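PDB 5I2A: diol-dehydratase from Roseburia inulinivorans, which catalyses, as a B12-independent glycyl radical enzyme, the dehydration of 1,2-propanediol. Local coordinates for residues V385-S389 / R778-D782; Q352-G356 / D428-N432. All blocks are in the same frame, centred on the assembly; numbering follows the deposited sequence.

Both contacts lie at the C-terminal ends of neighbouring parallel strands in one mixed sheet: contact 1 follows strand 380-385, contact 2 follows strand 346-350. They are about 16 Å apart, centre to centre, and they meet directly, Trp-386 CH2 lying 3.4 Å from Gly-356 O. Each pairs a type I turn with the last part of a helix, and in each an arginine of the helix donates to a turn carbonyl. They differ in depth. Contact 1 is partly buried, and a valine-phenylalanine contact lies beside its hydrogen bond. Contact 2 is a surface contact without an aromatic pair, where valine meets a carboxylate and nearby arginines bind backbone carbonyls. Contact 1 also joins the two sequence families of the chain.

Contact 1 (V385-S389 / R778-D782); sequences VWHGS and RGYFD
With CG anti to its carbonyl carbon (chi1 -73°) and the chain extended from CG to NE, Arg-778 reaches from helix 766-781 to the Trp-386 turn; Val-385, with CG1 anti to its own backbone N (chi1 179°), sets that methyl 3.8 Å from Arg-778 NH1. The contact belongs to an alpha/beta fold whose mixed beta-sheet is probably one half of the glycyl radical enzyme barrel: the loop after strand 380-385 meets the helix that leads into strand 787-792. Arg-778 NH2 donates to Trp-386 O at 3.2 Å, nearly straight at 164°. The oxygen lies in the guanidinium plane, but the donor stands above the carbonyl plane, and Ser-389 N, closing the type I turn, reaches the same oxygen from the opposite face. An alanine here in place of Arg-778 is likely to leave this carbonyl without its helix donor and Val-385 CG1 without the guanidinium's share of its cover. Apolar packing lies beside it: Val-385 CB sits in plane at the Phe-781 ring edge, 3.8 Å from CE2, and Leu-394 of helix 391-402 also touches Val-385 and Arg-778. A further bond holds the turn's first residue, Trp-386 N donating to Ser-389 OG at 2.8 Å.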
loop_
_atom_site.group_PDB
_atom_site.type_symbol
_atom_site.label_atom_id
_atom_site.label_comp_id
_atom_site.label_asym_id
_atom_site.label_seq_id
_atom_site.Cartn_x
_atom_site.Cartn_y
_atom_site.Cartn_z
ATOM N N VAL A 385 30.298 17.032 23.964
ATOM C CA VAL A 385 31.115 17.147 25.161
ATOM C C VAL A 385 31.145 15.806 25.906
ATOM O O VAL A 385 30.099 15.186 26.116
ATOM C CB VAL A 385 30.569 18.241 26.110
ATOM C CG1 VAL A 385 31.419 18.349 27.385
ATOM C CG2 VAL A 385 30.489 19.573 25.398
ATOM N N TRP A 386 32.338 15.350 26.276
ATOM C CA TRP A 386 32.473 14.173 27.139
ATOM C C TRP A 386 33.639 14.380 28.104
ATOM O O TRP A 386 34.379 15.352 27.979
ATOM C CB TRP A 386 32.638 12.889 26.308
ATOM C CG TRP A 386 33.978 12.690 25.681
ATOM C CD1 TRP A 386 34.551 13.443 24.699
ATOM C CD2 TRP A 386 34.900 11.636 25.966
ATOM N NE1 TRP A 386 35.780 12.934 24.370
ATOM C CE2 TRP A 386 36.018 11.821 25.131
ATOM C CE3 TRP A 386 34.888 10.552 26.851
ATOM C CZ2 TRP A 386 37.122 10.967 25.156
ATOM C CZ3 TRP A 386 35.990 9.701 26.881
ATOM C CH2 TRP A 386 37.089 9.915 26.035
ATOM N N HIS A 387 33.793 13.486 29.075
ATOM C CA HIS A 387 34.784 13.694 30.127
ATOM C C HIS A 387 36.199 13.817 29.566
ATOM O O HIS A 387 37.017 14.534 30.115
ATOM C CB HIS A 387 34.706 12.574 31.175
ATOM C CG HIS A 387 35.192 11.235 30.699
ATOM N ND1 HIS A 387 34.336 10.225 30.307
ATOM C CD2 HIS A 387 36.445 10.726 30.595
ATOM C CE1 HIS A 387 35.041 9.158 29.971
ATOM N NE2 HIS A 387 36.323 9.437 30.134
ATOM N N GLY A 388 36.464 13.171 28.438
ATOM C CA GLY A 388 37.763 13.280 27.798
ATOM C C GLY A 388 37.860 14.280 26.656
ATOM O O GLY A 388 38.812 14.235 25.888
ATOM N N SER A 389 36.893 15.188 26.535
ATOM C CA SER A 389 36.962 16.223 25.496
ATOM C C SER A 389 38.280 16.993 25.552
ATOM O O SER A 389 38.736 17.354 26.622
ATOM C CB SER A 389 35.806 17.230 25.628
ATOM O OG SER A 389 34.576 16.687 25.203
ATOM N N ARG A 778 29.667 22.051 32.390
ATOM C CA ARG A 778 30.003 20.785 33.033
ATOM C C ARG A 778 29.231 20.550 34.340
ATOM O O ARG A 778 28.879 19.423 34.643
ATOM C CB ARG A 778 31.500 20.703 33.292
ATOM C CG ARG A 778 32.301 20.491 32.032
ATOM C CD ARG A 778 33.621 19.843 32.349
ATOM N NE ARG A 778 34.407 19.513 31.163
ATOM C CZ ARG A 778 34.191 18.455 30.387
ATOM N NH1 ARG A 778 33.189 17.624 30.638
ATOM N NH2 ARG A 778 34.977 18.231 29.350
ATOM N N GLY A 779 28.960 21.609 35.100
ATOM C CA GLY A 779 28.176 21.479 36.318
ATOM C C GLY A 779 26.772 20.944 36.056
ATOM O O GLY A 779 26.249 20.134 36.817
ATOM N N TYR A 780 26.159 21.412 34.974
ATOM C CA TYR A 780 24.857 20.914 34.527
ATOM C C TYR A 780 24.968 19.487 33.979
ATOM O O TYR A 780 24.172 18.614 34.322
ATOM C CB TYR A 780 24.293 21.859 33.466
ATOM C CG TYR A 780 22.992 21.442 32.842
ATOM C CD1 TYR A 780 21.832 21.361 33.595
ATOM C CD2 TYR A 780 22.915 21.168 31.487
ATOM C CE1 TYR A 780 20.624 20.999 33.012
ATOM C CE2 TYR A 780 21.711 20.801 30.894
ATOM C CZ TYR A 780 20.574 20.725 31.665
ATOM O OH TYR A 780 19.385 20.361 31.095
ATOM N N PHE A 781 25.962 19.251 33.129
ATOM C CA PHE A 781 26.128 17.931 32.521
ATOM C C PHE A 781 26.437 16.873 33.599
ATOM O O PHE A 781 25.974 15.739 33.504
ATOM C CB PHE A 781 27.224 17.946 31.441
ATOM C CG PHE A 781 26.794 18.562 30.119
ATOM C CD1 PHE A 781 25.519 19.081 29.955
ATOM C CD2 PHE A 781 27.671 18.614 29.047
ATOM C CE1 PHE A 781 25.126 19.640 28.736
ATOM C CE2 PHE A 781 27.300 19.165 27.839
ATOM C CZ PHE A 781 26.019 19.681 27.670
ATOM N N ASP A 782 27.171 17.263 34.643
ATOM C CA ASP A 782 27.486 16.349 35.751
ATOM C C ASP A 782 26.259 15.968 36.571
ATOM O O ASP A 782 26.304 15.033 37.364
ATOM C CB ASP A 782 28.525 16.960 36.688
ATOM C CG ASP A 782 29.912 16.951 36.100
ATOM O OD1 ASP A 782 30.147 16.223 35.125
ATOM O OD2 ASP A 782 30.759 17.692 36.610
#

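Contact 2 (Q352-G356 / D428-N432); sequences QTVQG and DEARN
Arg-431, near the end of helix 427-431, supplies the hydrogen bond to the turn at Val-354: its NH1 donates to Val-354 O at 3.1 Å, with an N-H...O angle of 158°. The acceptor lies in the guanidinium plane, whereas the donor is tilted 30° from the carbonyl plane. The chain is extended from CG to NE, which carries the guanidinium from the helix end to Val-354 O and Gly-356; on the way CD passes 3.5 Å from Val-354 O.

Contacts without hydrogen bonding complete the arginine's surroundings. Gly-356 CA lies over one face of the guanidinium, towards its rim and 3.8 Å above the plane. The positive phi of this glycine, 90°, is a conformation that most other residues adopt with difficulty. Gln-352 OE1 comes obliquely to within 3.9 Å of Arg-431 NE, while its amide nitrogen is bonded to Asp-413.

Van der Waals contact comes mainly from Val-354. Its CG1 packs against the carboxylate of Asp-428, 3.6 Å from CG, the two side chains crossing at about a right angle; Val-354 CG2 is turned to the helix backbone, 4.0 Å from Asp-428 O.

Backbone carbonyls also approach, Gln-352 O lying 3.6 Å from Arg-431 O, and each has an arginine donor. Arg-289 binds Gln-352 O and, through its other terminal nitrogen, Asn-432 OD1, bridging both segments; Arg-384 binds Arg-431 O.

Within 352-356, Gly-356 N donates to Thr-353 O at 2.9 Å and closes the turn. The arrangement is thus a type I turn, leaving strand 346-350 for helix 362-374 in a beta-alpha-beta crossover, joined to the C-terminal end of a short helix at the surface of what is probably the glycyl radical enzyme barrel.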
loop_
_atom_site.group_PDB
_atom_site.type_symbol
_atom_site.label_atom_id
_atom_site.label_comp_id
_atom_site.label_asym_id
_atom_site.label_seq_id
_atom_site.Cartn_x
_atom_site.Cartn_y
_atom_site.Cartn_z
ATOM N N GLN A 352 33.547 11.191 20.823
ATOM C CA GLN A 352 34.355 9.981 20.961
ATOM C C GLN A 352 34.393 9.179 19.685
ATOM O O GLN A 352 33.473 9.238 18.868
ATOM C CB GLN A 352 33.811 9.075 22.070
ATOM C CG GLN A 352 33.653 9.739 23.412
ATOM C CD GLN A 352 32.920 8.862 24.421
ATOM O OE1 GLN A 352 33.306 7.716 24.669
ATOM N NE2 GLN A 352 31.867 9.406 25.015
ATOM N N THR A 353 35.476 8.432 19.520
ATOM C CA THR A 353 35.562 7.407 18.498
ATOM C C THR A 353 34.839 6.165 19.018
ATOM O O THR A 353 34.471 6.106 20.189
ATOM C CB THR A 353 37.016 7.061 18.179
ATOM O OG1 THR A 353 37.616 6.497 19.351
ATOM C CG2 THR A 353 37.788 8.315 17.784
ATOM N N VAL A 354 34.648 5.171 18.161
ATOM C CA VAL A 354 33.958 3.953 18.565
ATOM C C VAL A 354 34.770 3.252 19.655
ATOM O O VAL A 354 34.224 2.636 20.563
ATOM C CB VAL A 354 33.721 3.026 17.352
ATOM C CG1 VAL A 354 33.224 1.664 17.789
ATOM C CG2 VAL A 354 32.714 3.669 16.404
ATOM N N GLN A 355 36.081 3.420 19.567
ATOM C CA GLN A 355 37.044 2.919 20.531
ATOM C C GLN A 355 36.923 3.595 21.912
ATOM O O GLN A 355 37.423 3.086 22.915
ATOM C CB GLN A 355 38.445 3.122 19.950
ATOM C CG GLN A 355 39.597 2.524 20.729
ATOM C CD GLN A 355 40.930 2.638 19.983
ATOM O OE1 GLN A 355 40.988 3.138 18.858
ATOM N NE2 GLN A 355 41.998 2.138 20.598
ATOM N N GLY A 356 36.266 4.750 21.963
ATOM C CA GLY A 356 36.113 5.468 23.218
ATOM C C GLY A 356 37.224 6.459 23.540
ATOM O O GLY A 356 37.417 6.816 24.699
ATOM N N ASP A 428 28.536 0.615 20.462
ATOM C CA ASP A 428 29.365 1.118 19.366
ATOM C C ASP A 428 28.577 2.122 18.507
ATOM O O ASP A 428 29.132 3.085 17.998
ATOM C CB ASP A 428 29.858 -0.012 18.454
ATOM C CG ASP A 428 30.958 -0.876 19.086
ATOM O OD1 ASP A 428 31.415 -0.580 20.197
ATOM O OD2 ASP A 428 31.374 -1.849 18.433
ATOM N N GLU A 429 27.297 1.848 18.305
ATOM C CA GLU A 429 26.466 2.719 17.480
ATOM C C GLU A 429 26.236 4.034 18.210
ATOM O O GLU A 429 26.408 5.099 17.645
ATOM C CB GLU A 429 25.134 2.038 17.145
ATOM C CG GLU A 429 25.277 0.940 16.105
ATOM C CD GLU A 429 24.030 0.074 15.978
ATOM O OE1 GLU A 429 23.185 0.078 16.899
ATOM O OE2 GLU A 429 23.907 -0.617 14.957
ATOM N N ALA A 430 25.874 3.930 19.480
ATOM C CA ALA A 430 25.522 5.082 20.286
ATOM C C ALA A 430 26.710 6.025 20.395
ATOM O O ALA A 430 26.545 7.243 20.360
ATOM C CB ALA A 430 25.049 4.639 21.679
ATOM N N ARG A 431 27.908 5.453 20.497
ATOM C CA ARG A 431 29.126 6.246 20.585
ATOM C C ARG A 431 29.371 7.073 19.344
ATOM O O ARG A 431 30.088 8.070 19.391
ATOM C CB ARG A 431 30.344 5.351 20.833
ATOM C CG ARG A 431 30.703 5.260 22.291
ATOM C CD ARG A 431 31.939 4.407 22.529
ATOM N NE ARG A 431 32.073 4.075 23.940
ATOM C CZ ARG A 431 32.897 3.145 24.408
ATOM N NH1 ARG A 431 33.664 2.456 23.570
ATOM N NH2 ARG A 431 32.967 2.915 25.712
ATOM N N ASN A 432 28.785 6.649 18.235
ATOM C CA ASN A 432 28.948 7.364 16.991
ATOM C C ASN A 432 27.775 8.301 16.712
ATOM O O ASN A 432 27.537 8.676 15.571
ATOM C CB ASN A 432 29.114 6.381 15.834
ATOM C CG ASN A 432 29.622 7.058 14.586
ATOM O OD1 ASN A 432 30.550 7.847 14.656
ATOM N ND2 ASN A 432 28.978 6.797 13.447
#